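Local coordinates for single-stranded DNA-binding protein DdrB (Deinococcus radiodurans, PDB 4NOE) that binds single-stranded DNA and assists the accurate annealing of complementary strands, probably as part of the DNA damage response, at residues R82-R87 with Y107-K112; G43-G48 with V130-F135; V31-G36 with W62-A67; Q51-N56 with E142-P147. One frame throughout, in Å; residues are numbered along the deposited sequence.

Contact 1: R82-R87 with Y107-K112. With nucleotides of chain F.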
# COMPACT_ATOMS: atom_id res chain seq x y z
N ARG E 82 27.49 12.92 0.53
CA ARG E 82 27.19 12.00 -0.58
C ARG E 82 26.46 12.65 -1.75
O ARG E 82 25.51 12.07 -2.29
CB ARG E 82 26.37 10.79 -0.10
CG ARG E 82 27.11 9.86 0.82
CD ARG E 82 27.55 8.63 0.05
NE ARG E 82 28.87 8.22 0.49
CZ ARG E 82 29.85 7.83 -0.31
NH1 ARG E 82 29.66 7.76 -1.63
NH2 ARG E 82 31.01 7.50 0.22
N GLY E 83 26.87 13.85 -2.12
CA GLY E 83 26.29 14.51 -3.28
C GLY E 83 24.97 15.24 -3.04
O GLY E 83 24.43 15.83 -3.98
N HIS E 84 24.46 15.21 -1.81
CA HIS E 84 23.22 15.91 -1.47
C HIS E 84 23.51 17.12 -0.58
O HIS E 84 24.44 17.10 0.23
CB HIS E 84 22.26 14.98 -0.72
CG HIS E 84 21.89 13.74 -1.47
ND1 HIS E 84 20.97 13.73 -2.50
CD2 HIS E 84 22.29 12.45 -1.33
CE1 HIS E 84 20.83 12.51 -2.97
NE2 HIS E 84 21.63 11.71 -2.27
N ALA E 85 22.70 18.17 -0.72
CA ALA E 85 22.84 19.36 0.11
C ALA E 85 21.81 19.32 1.22
O ALA E 85 20.64 19.04 0.97
CB ALA E 85 22.64 20.62 -0.72
N TYR E 86 22.24 19.58 2.45
CA TYR E 86 21.31 19.63 3.57
C TYR E 86 21.33 21.03 4.16
O TYR E 86 22.40 21.57 4.43
CB TYR E 86 21.70 18.60 4.65
CG TYR E 86 21.59 17.17 4.17
CD1 TYR E 86 22.61 16.59 3.44
CD2 TYR E 86 20.46 16.42 4.44
CE1 TYR E 86 22.51 15.29 2.99
CE2 TYR E 86 20.35 15.09 3.99
CZ TYR E 86 21.38 14.55 3.26
OH TYR E 86 21.31 13.25 2.80
N ARG E 87 20.14 21.61 4.36
CA ARG E 87 20.03 22.95 4.96
C ARG E 87 20.15 22.94 6.48
O ARG E 87 19.61 22.05 7.16
CB ARG E 87 18.70 23.60 4.61
CG ARG E 87 18.68 24.25 3.25
CD ARG E 87 17.60 25.31 3.12
NE ARG E 87 17.63 25.88 1.78
CZ ARG E 87 17.03 25.33 0.72
NH1 ARG E 87 17.12 25.92 -0.46
NH2 ARG E 87 16.35 24.20 0.85
N TYR E 107 19.93 19.41 10.31
CA TYR E 107 20.39 19.43 8.93
C TYR E 107 19.54 18.45 8.16
O TYR E 107 19.59 17.23 8.41
CB TYR E 107 21.88 19.08 8.84
CG TYR E 107 22.75 20.20 9.34
CD1 TYR E 107 22.95 20.40 10.71
CD2 TYR E 107 23.35 21.08 8.46
CE1 TYR E 107 23.73 21.44 11.17
CE2 TYR E 107 24.15 22.13 8.92
CZ TYR E 107 24.32 22.31 10.27
OH TYR E 107 25.11 23.34 10.72
N SER E 108 18.76 18.98 7.22
CA SER E 108 17.83 18.16 6.43
C SER E 108 17.57 18.78 5.06
O SER E 108 17.76 19.99 4.86
CB SER E 108 16.49 18.01 7.16
OG SER E 108 15.81 19.26 7.22
N ARG E 109 17.11 17.95 4.13
CA ARG E 109 16.75 18.38 2.79
C ARG E 109 15.38 17.82 2.41
O ARG E 109 14.87 16.88 3.05
CB ARG E 109 17.78 17.86 1.78
CG ARG E 109 17.84 16.34 1.74
CD ARG E 109 18.96 15.81 0.83
NE ARG E 109 19.11 14.35 0.94
CZ ARG E 109 18.34 13.47 0.30
NH1 ARG E 109 17.36 13.88 -0.50
NH2 ARG E 109 18.54 12.18 0.47
N GLY E 110 14.79 18.38 1.37
CA GLY E 110 13.55 17.85 0.85
C GLY E 110 13.80 16.50 0.20
O GLY E 110 14.87 16.27 -0.37
N ALA E 111 12.83 15.60 0.30
CA ALA E 111 12.94 14.29 -0.32
C ALA E 111 13.00 14.45 -1.83
O ALA E 111 12.37 15.35 -2.39
CB ALA E 111 11.77 13.41 0.06
N LYS E 112 13.76 13.58 -2.48
CA LYS E 112 13.82 13.53 -3.94
C LYS E 112 12.98 12.36 -4.42
O LYS E 112 12.64 11.47 -3.62
CB LYS E 112 15.27 13.36 -4.41
CG LYS E 112 16.14 14.56 -4.03
CD LYS E 112 17.62 14.34 -4.31
CE LYS E 112 18.41 15.54 -3.78
NZ LYS E 112 19.74 15.71 -4.42
P DC F 28 13.33 24.25 2.08
OP1 DC F 28 14.62 23.63 2.20
OP2 DC F 28 13.27 25.51 1.43
O5' DC F 28 12.33 23.28 1.33
C5' DC F 28 12.41 21.88 1.45
C4' DC F 28 11.66 21.23 0.32
O4' DC F 28 10.30 21.66 0.33
C3' DC F 28 12.19 21.57 -1.06
O3' DC F 28 13.14 20.57 -1.34
C2' DC F 28 10.96 21.49 -1.93
C1' DC F 28 9.79 21.75 -0.98
N1 DC F 28 9.13 23.06 -1.10
C2 DC F 28 7.74 23.11 -1.21
O2 DC F 28 7.11 22.06 -1.27
N3 DC F 28 7.13 24.31 -1.27
C4 DC F 28 7.84 25.43 -1.19
N4 DC F 28 7.20 26.59 -1.26
C5 DC F 28 9.26 25.41 -1.05
C6 DC F 28 9.86 24.21 -1.00
P DG F 29 14.54 20.91 -1.91
OP1 DG F 29 15.51 20.75 -0.84
OP2 DG F 29 14.45 22.13 -2.63
O5' DG F 29 14.72 19.79 -3.01
C5' DG F 29 14.03 18.54 -2.90
C4' DG F 29 13.63 18.01 -4.26
O4' DG F 29 12.48 18.73 -4.73
C3' DG F 29 14.69 18.13 -5.35
O3' DG F 29 14.61 17.13 -6.36
C2' DG F 29 14.33 19.43 -6.03
C1' DG F 29 12.82 19.51 -5.87
N9 DG F 29 12.38 20.87 -5.63
C8 DG F 29 13.18 21.95 -5.37
N7 DG F 29 12.51 23.06 -5.22
C5 DG F 29 11.19 22.69 -5.41
C6 DG F 29 10.01 23.45 -5.37
O6 DG F 29 9.88 24.66 -5.15
N1 DG F 29 8.89 22.67 -5.61
C2 DG F 29 8.90 21.33 -5.85
N2 DG F 29 7.72 20.75 -6.05
N3 DG F 29 10.00 20.60 -5.91
C4 DG F 29 11.10 21.34 -5.67
P DC F 30 15.85 16.80 -7.31
OP1 DC F 30 15.72 15.41 -7.64
OP2 DC F 30 17.04 17.32 -6.73
O5' DC F 30 15.70 17.77 -8.56
C5' DC F 30 14.97 17.38 -9.72
C4' DC F 30 13.52 17.16 -9.36
O4' DC F 30 13.06 18.32 -8.65
C3' DC F 30 12.60 17.08 -10.57
O3' DC F 30 11.39 16.53 -10.07
C2' DC F 30 12.34 18.54 -10.85
C1' DC F 30 12.14 19.03 -9.45
N1 DC F 30 12.27 20.46 -9.18
C2 DC F 30 11.14 21.25 -9.30
O2 DC F 30 10.09 20.74 -9.69
N3 DC F 30 11.23 22.57 -9.00
C4 DC F 30 12.38 23.08 -8.59
N4 DC F 30 12.41 24.38 -8.30
C5 DC F 30 13.55 22.29 -8.44
C6 DC F 30 13.45 20.99 -8.73
O HOH W 1 21.11 18.16 -3.25
O HOH W 2 20.38 10.21 1.74
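The guanidinium of Arg109 lies flat on one face of the His84 imidazole, centres 4.0 Å apart and planes 13° from parallel. At the edge of the same ring, nearly in its plane, Lys112 NZ donates a hydrogen bond to His84 ND1 (3.0 Å). The Tyr86 ring has Arg109 CD over one face, a CH-pi contact, and Ser108 CA at its edge. At the edge of the Arg109 guanidinium, NE gives Tyr86 OH a hydrogen bond of 3.1 Å, straight at 179°. Arg109 CG sits between the backbone N and the carbonyl carbon (chi1 62°) and the chain then runs extended to NE, which carries CD over Tyr86 and the guanidinium onto His84; a salt bridge from NH1 to Asp115 fixes the far end. A water accepts from both Lys112 NZ and Ala85 N. The backbones pair through Arg87 N to Ser108 O (2.9 Å) and Ser108 N to Arg87 O (3.2 Å). DNA runs alongside: Gly110 N makes a weak bond to OP1 of DG29 of chain F, and Ser108 OG bonds a thymine base. Such an antiparallel strand pair, with basic and small residues facing the phosphates, forms part of the single-stranded DNA-binding surface.

Contact 2: G43-G48 with V130-F135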
# COMPACT_ATOMS: atom_id res chain seq x y z
N GLY E 43 29.54 3.40 7.23
CA GLY E 43 28.26 3.11 7.85
C GLY E 43 27.14 3.93 7.23
O GLY E 43 27.36 4.61 6.23
N GLU E 44 25.95 3.87 7.83
CA GLU E 44 24.77 4.54 7.29
C GLU E 44 24.38 5.75 8.14
O GLU E 44 24.71 5.82 9.32
CB GLU E 44 23.57 3.56 7.25
CG GLU E 44 23.70 2.45 6.22
N ILE E 45 23.67 6.70 7.54
CA ILE E 45 23.00 7.73 8.33
C ILE E 45 21.97 7.02 9.19
O ILE E 45 21.14 6.29 8.66
CB ILE E 45 22.23 8.73 7.44
CG1 ILE E 45 23.16 9.46 6.46
CG2 ILE E 45 21.50 9.75 8.30
CD1 ILE E 45 22.40 10.25 5.38
N PRO E 46 22.04 7.20 10.52
CA PRO E 46 21.05 6.60 11.43
C PRO E 46 19.67 7.17 11.11
O PRO E 46 19.59 8.32 10.65
CB PRO E 46 21.48 7.11 12.82
CG PRO E 46 22.85 7.66 12.66
CD PRO E 46 22.98 8.08 11.23
N SER E 47 18.61 6.40 11.34
CA SER E 47 17.25 6.88 11.13
C SER E 47 17.02 8.16 11.93
O SER E 47 17.34 8.24 13.12
CB SER E 47 16.24 5.81 11.54
OG SER E 47 16.32 5.61 12.94
N GLY E 48 16.50 9.17 11.27
CA GLY E 48 16.32 10.46 11.91
C GLY E 48 17.56 11.32 11.91
O GLY E 48 17.54 12.41 12.48
N VAL E 130 14.39 14.68 4.59
CA VAL E 130 15.31 13.58 4.80
C VAL E 130 16.38 14.15 5.69
O VAL E 130 16.92 15.22 5.38
CB VAL E 130 15.93 13.11 3.48
CG1 VAL E 130 16.99 12.05 3.73
CG2 VAL E 130 14.85 12.58 2.51
N SER E 131 16.68 13.48 6.80
CA SER E 131 17.59 14.03 7.81
C SER E 131 19.03 13.56 7.69
O SER E 131 19.30 12.36 7.52
CB SER E 131 17.09 13.69 9.22
OG SER E 131 15.75 14.08 9.39
N LEU E 132 19.96 14.49 7.85
CA LEU E 132 21.37 14.12 7.96
C LEU E 132 21.79 14.05 9.42
O LEU E 132 22.45 13.09 9.86
CB LEU E 132 22.25 15.13 7.23
CG LEU E 132 23.76 14.93 7.42
CD1 LEU E 132 24.24 13.61 6.82
CD2 LEU E 132 24.54 16.09 6.81
N ALA E 133 21.43 15.09 10.18
CA ALA E 133 21.94 15.24 11.54
C ALA E 133 21.09 16.21 12.36
O ALA E 133 20.49 17.15 11.82
CB ALA E 133 23.43 15.72 11.53
N ILE E 134 21.05 15.98 13.66
CA ILE E 134 20.40 16.95 14.53
C ILE E 134 21.24 17.22 15.78
O ILE E 134 21.64 16.29 16.48
CB ILE E 134 18.96 16.54 14.91
CG1 ILE E 134 18.39 17.50 15.95
CG2 ILE E 134 18.92 15.12 15.42
CD1 ILE E 134 16.87 17.48 16.01
N PHE E 135 21.54 18.49 16.02
CA PHE E 135 22.33 18.84 17.19
C PHE E 135 21.36 19.26 18.28
O PHE E 135 20.54 20.19 18.10
CB PHE E 135 23.36 19.92 16.83
CG PHE E 135 24.37 19.47 15.80
CD1 PHE E 135 24.04 19.40 14.46
CD2 PHE E 135 25.66 19.10 16.19
CE1 PHE E 135 24.96 18.97 13.51
CE2 PHE E 135 26.58 18.67 15.24
CZ PHE E 135 26.23 18.61 13.90
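Ile45 meets the strand with two branches. Its CG2 methyl rests against backbone oxygens, 3.5 Å from Ser131 O and somewhat farther from Leu132 O, and its CD1 touches Leu132 CD1 at 4.1 Å, the two side chains crossing at about a right angle. CG1 stands anti to the carbonyl carbon (chi1 -60°), which leaves CG2 on the side of the strand backbone and carries CD1 to the leucine. Farther along the loop, Gly48 O packs on Ser131 CB at 3.5 Å and more loosely on Ile134 CG2 at 4.2 Å. The evidence is therefore of van der Waals packing of a loop on a strand: the touching parts run 78° apart, and the two segments bury 226 Å² between them. At the backbone angles of Gly48 (phi 83°) a CB would be jammed against the carbonyl O of Ser47, which by itself calls for glycine.

In the next shell, Ser131 OG is held by Glu121. Tyr86 and His81 pack against both Ile45 and Leu132, so the isoleucine and leucine share one packing cluster with these residues of strands 84-91 and 77-81. Backbone bonds from Leu132 and Ile134 to Tyr50 carry the loop onward into strand 50-52, parallel to strand 128-135. Leu132 and Ala133 both face Tyr107, a classic beta bulge, and the chain turns a corner at Leu132, so that 130-131 and 133-135 run on different faces.

Contact 3: V31-G36 with W62-A67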
# COMPACT_ATOMS: atom_id res chain seq x y z
N VAL E 31 41.87 8.96 11.12
CA VAL E 31 41.67 8.23 9.88
C VAL E 31 40.33 8.63 9.26
O VAL E 31 40.25 8.89 8.06
CB VAL E 31 41.74 6.71 10.12
CG1 VAL E 31 41.36 5.95 8.86
CG2 VAL E 31 43.15 6.33 10.60
N GLN E 32 39.28 8.70 10.09
CA GLN E 32 37.96 9.12 9.59
C GLN E 32 38.00 10.51 8.98
O GLN E 32 37.43 10.73 7.91
CB GLN E 32 36.90 9.06 10.69
CG GLN E 32 36.16 7.74 10.77
CD GLN E 32 35.18 7.71 11.92
OE1 GLN E 32 34.12 8.35 11.87
NE2 GLN E 32 35.53 7.00 12.98
N ARG E 33 38.68 11.44 9.65
CA ARG E 33 38.82 12.79 9.11
C ARG E 33 39.56 12.75 7.77
O ARG E 33 39.22 13.49 6.84
CB ARG E 33 39.59 13.69 10.07
CG ARG E 33 38.87 13.95 11.38
CD ARG E 33 39.66 14.90 12.25
NE ARG E 33 38.77 15.57 13.19
CZ ARG E 33 38.63 15.22 14.46
NH1 ARG E 33 39.34 14.21 14.95
NH2 ARG E 33 37.79 15.89 15.24
N HIS E 34 40.59 11.91 7.69
CA HIS E 34 41.43 11.89 6.50
C HIS E 34 40.64 11.47 5.26
O HIS E 34 40.62 12.18 4.26
CB HIS E 34 42.65 11.00 6.69
CG HIS E 34 43.43 10.77 5.43
ND1 HIS E 34 44.46 11.59 5.02
CD2 HIS E 34 43.33 9.80 4.49
CE1 HIS E 34 44.96 11.14 3.89
NE2 HIS E 34 44.29 10.05 3.54
N TYR E 35 39.98 10.31 5.32
CA TYR E 35 39.21 9.88 4.15
C TYR E 35 37.88 10.63 4.06
O TYR E 35 37.27 10.71 2.98
CB TYR E 35 39.00 8.37 4.15
CG TYR E 35 40.30 7.60 4.03
CD1 TYR E 35 40.92 7.43 2.79
CD2 TYR E 35 40.92 7.07 5.15
CE1 TYR E 35 42.10 6.72 2.68
CE2 TYR E 35 42.10 6.37 5.05
CZ TYR E 35 42.69 6.19 3.82
OH TYR E 35 43.87 5.49 3.74
N GLY E 36 37.44 11.18 5.19
CA GLY E 36 36.27 12.03 5.23
C GLY E 36 36.40 13.24 4.33
O GLY E 36 35.46 13.58 3.62
N TRP E 62 32.76 18.17 10.14
CA TRP E 62 31.90 17.43 9.23
C TRP E 62 32.65 16.34 8.48
O TRP E 62 32.03 15.39 7.98
CB TRP E 62 31.17 18.37 8.27
CG TRP E 62 30.10 19.21 8.98
CD1 TRP E 62 30.24 20.48 9.44
CD2 TRP E 62 28.77 18.80 9.32
NE1 TRP E 62 29.07 20.90 10.04
CE2 TRP E 62 28.15 19.89 9.98
CE3 TRP E 62 28.03 17.62 9.13
CZ2 TRP E 62 26.82 19.84 10.44
CZ3 TRP E 62 26.71 17.57 9.60
CH2 TRP E 62 26.12 18.67 10.24
N SER E 63 33.97 16.45 8.40
CA SER E 63 34.76 15.41 7.72
C SER E 63 34.68 14.07 8.46
O SER E 63 34.93 13.01 7.87
CB SER E 63 36.23 15.84 7.54
OG SER E 63 36.95 15.73 8.75
N LEU E 64 34.32 14.12 9.74
CA LEU E 64 34.12 12.88 10.50
C LEU E 64 33.08 11.99 9.83
O LEU E 64 33.22 10.77 9.84
CB LEU E 64 33.74 13.18 11.96
CG LEU E 64 34.89 13.70 12.83
CD1 LEU E 64 34.39 14.28 14.16
CD2 LEU E 64 35.91 12.59 13.09
N ILE E 65 32.05 12.59 9.23
CA ILE E 65 31.04 11.78 8.53
C ILE E 65 31.10 11.94 7.02
O ILE E 65 30.10 11.70 6.33
CB ILE E 65 29.61 12.06 9.02
CG1 ILE E 65 29.18 13.49 8.69
CG2 ILE E 65 29.48 11.77 10.52
CD1 ILE E 65 27.70 13.80 9.03
N GLY E 66 32.26 12.36 6.51
CA GLY E 66 32.47 12.47 5.07
C GLY E 66 31.73 13.64 4.43
O GLY E 66 31.49 13.65 3.22
N ALA E 67 31.38 14.63 5.24
CA ALA E 67 30.63 15.78 4.78
C ALA E 67 31.51 17.02 4.79
O ALA E 67 32.61 17.00 5.37
CB ALA E 67 29.40 15.98 5.65
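Arg33 and Leu64 lie side by side and point the same way, so that the leucine follows the arginine chain from its stem to its head. Leu64 CD2 sits 3.7 Å from Arg33 CG and also over the centre of one guanidinium face, 4.0 Å above the plane, while Leu64 CD1 comes within 3.9 Å of Arg33 NH2. The arginine is extended from CG to NE, with CG anti to the carbonyl carbon (chi1 -65°), and this straight course lays its length along the leucine. Its polar end is taken by a salt bridge from NE to Asp61 and a hydrogen bond from NH2 to Arg143 O. Replacing Arg33 by an alanine is likely to leave Asp61 without its cationic mate and to open a gap beside the Leu64 methyls.

Ser63 points its side chain toward the helix, beside the Arg33 backbone. Its OG lies 3.5 Å from Arg33 CA and close to Arg33 CB, and it is itself bonded to Asp61, so one carboxylate positions both side chains. This is a close packing of helix 28-37 on the short 3-10 turn 62-64, and glycine makes it possible: a CB on Gly36 would clash with Ser63 O. Instead Gly36 CA approaches Ser63 O at 3.1 Å in a CA-H...O contact with an angle of 156° at the hydrogen. A second one runs from Gly66 CA to Gly36 O (3.5 Å). Gly66 N bonds Ser63 O within the turn, giving that oxygen a conventional donor as well. On the Gln32 side, Ala16 of the second subunit packs against the helix.

Contact 4: Q51-N56 with E142-P147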
# COMPACT_ATOMS: atom_id res chain seq x y z
N GLN E 51 22.79 12.02 15.71
CA GLN E 51 22.40 12.82 16.87
C GLN E 51 23.64 13.26 17.63
O GLN E 51 24.37 12.43 18.15
CB GLN E 51 21.46 12.04 17.79
CG GLN E 51 20.70 12.93 18.76
N PHE E 52 23.86 14.56 17.68
CA PHE E 52 25.05 15.12 18.31
C PHE E 52 24.64 16.15 19.33
O PHE E 52 23.53 16.69 19.25
CB PHE E 52 25.93 15.77 17.24
CG PHE E 52 26.45 14.80 16.22
CD1 PHE E 52 27.00 13.59 16.60
CD2 PHE E 52 26.37 15.10 14.86
CE1 PHE E 52 27.48 12.70 15.66
CE2 PHE E 52 26.85 14.21 13.91
CZ PHE E 52 27.41 13.01 14.31
N PRO E 53 25.52 16.41 20.32
CA PRO E 53 25.26 17.42 21.35
C PRO E 53 25.14 18.80 20.72
O PRO E 53 25.91 19.12 19.81
CB PRO E 53 26.53 17.37 22.22
CG PRO E 53 27.08 16.00 22.02
CD PRO E 53 26.77 15.66 20.58
N ILE E 54 24.19 19.59 21.20
CA ILE E 54 23.95 20.93 20.65
C ILE E 54 25.21 21.81 20.77
O ILE E 54 25.47 22.65 19.90
CB ILE E 54 22.72 21.60 21.32
CG1 ILE E 54 22.64 23.08 20.98
CG2 ILE E 54 22.77 21.45 22.85
CD1 ILE E 54 22.15 23.34 19.60
N GLU E 55 26.00 21.61 21.82
CA GLU E 55 27.21 22.40 22.00
C GLU E 55 28.32 22.04 21.01
O GLU E 55 29.35 22.71 20.94
CB GLU E 55 27.73 22.33 23.45
N ASN E 56 28.11 20.98 20.23
CA ASN E 56 29.08 20.58 19.21
C ASN E 56 28.83 21.17 17.82
O ASN E 56 29.67 21.02 16.92
CB ASN E 56 29.19 19.05 19.12
CG ASN E 56 30.16 18.48 20.14
OD1 ASN E 56 29.76 17.79 21.07
ND2 ASN E 56 31.45 18.75 19.96
N GLU E 142 34.61 16.94 22.90
CA GLU E 142 35.66 17.71 22.25
C GLU E 142 36.24 17.04 21.01
O GLU E 142 36.67 17.70 20.08
CB GLU E 142 36.78 18.01 23.25
CG GLU E 142 36.41 19.07 24.27
CD GLU E 142 36.16 20.43 23.64
OE1 GLU E 142 36.77 20.71 22.57
OE2 GLU E 142 35.36 21.22 24.20
N ARG E 143 36.26 15.71 21.01
CA ARG E 143 36.83 14.99 19.87
C ARG E 143 36.01 15.21 18.60
O ARG E 143 36.52 15.03 17.49
CB ARG E 143 36.97 13.51 20.20
CG ARG E 143 35.66 12.81 20.43
CD ARG E 143 35.84 11.39 20.96
NE ARG E 143 34.54 10.74 21.13
CZ ARG E 143 33.73 10.94 22.16
NH1 ARG E 143 34.09 11.77 23.14
NH2 ARG E 143 32.56 10.32 22.22
N TYR E 144 34.75 15.61 18.75
CA TYR E 144 33.86 15.80 17.61
C TYR E 144 34.17 17.09 16.87
O TYR E 144 33.71 17.31 15.74
CB TYR E 144 32.39 15.88 18.05
CG TYR E 144 31.77 14.57 18.46
CD1 TYR E 144 32.38 13.36 18.17
CD2 TYR E 144 30.55 14.55 19.14
CE1 TYR E 144 31.80 12.16 18.55
CE2 TYR E 144 29.97 13.36 19.52
CZ TYR E 144 30.60 12.17 19.22
OH TYR E 144 30.03 10.98 19.59
N ALA E 145 34.94 17.97 17.52
CA ALA E 145 35.16 19.30 16.98
C ALA E 145 36.29 19.31 15.96
O ALA E 145 37.12 18.40 15.92
CB ALA E 145 35.44 20.28 18.09
N VAL E 146 36.30 20.35 15.12
CA VAL E 146 37.43 20.64 14.26
C VAL E 146 38.67 20.89 15.13
O VAL E 146 38.60 21.61 16.13
CB VAL E 146 37.15 21.88 13.38
CG1 VAL E 146 38.39 22.27 12.58
CG2 VAL E 146 35.96 21.62 12.44
N PRO E 147 39.80 20.27 14.78
CA PRO E 147 41.03 20.46 15.56
C PRO E 147 41.75 21.76 15.20
O PRO E 147 41.41 22.37 14.18
CB PRO E 147 41.88 19.25 15.16
CG PRO E 147 41.44 18.91 13.78
CD PRO E 147 39.96 19.25 13.73
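Phe52 turns its edge toward the face of Tyr144 in an edge-to-face pair, centroids 5.6 Å apart and planes at 60°. The closest carbons are Phe52 CD1 and Tyr144 CE2, at 4.2 Å. Tyr144 CG is anti to the carbonyl carbon (chi1 -74°), which sends the ring out from its 3-10 turn toward the phenylalanine.

Apolar packing adds Pro53, whose CD reaches the edge of the tyrosine ring near its plane, 4.1 Å from Tyr144 CE2. The two side chains cross at about a right angle.

The amide of Asn56 supplies contacts of a polar group with carbon. Its ND2 lies 3.6 Å from Tyr144 CB and its OD1 is 3.9 Å from Tyr144 CD2, with the amide and ring planes 62° apart. ND2 donates a hydrogen bond to Gln141 O, just before the second segment. With the amide of Asn56 cut back to an alanine, Gln141 O would probably lose this donor and a gap would open against Tyr144 CB.

Hydrogen bonds to other parts complete the setting. Tyr144 OH bonds Asp13 of the second subunit, whose Leu14 packs on both Tyr144 and Phe52, and the Tyr144 backbone bonds Asp61. Within the segments, Asn56 N to Pro53 O and Ala145 N to Glu142 O are the bonds of two 3-10 turns. The side-chain packing docks the C-terminal turn on the end of strand 50-52 at a subunit interface.

How the contacts relate
From the N terminus, helix 28-37 comes first, and contact 3 closes the loop from it to 62-67. Before that loop closes, 43-48 and 51-56 leave toward partners near the C-terminal end, so contacts 2 and 4 each cross contact 3 and also cross each other. Contact 1, a local pairing of two strands, is nested inside the long loops of both contacts 2 and 4 and follows contact 3 in series. Strand 128-135 links contact 1, through strand 104-110, to contact 4, through strand 50-52. Trp62 meets Tyr107, Leu132 and Phe135, joining contact 3 to contacts 1 and 2, while Arg33 joins it to the C-terminal turn of contact 4.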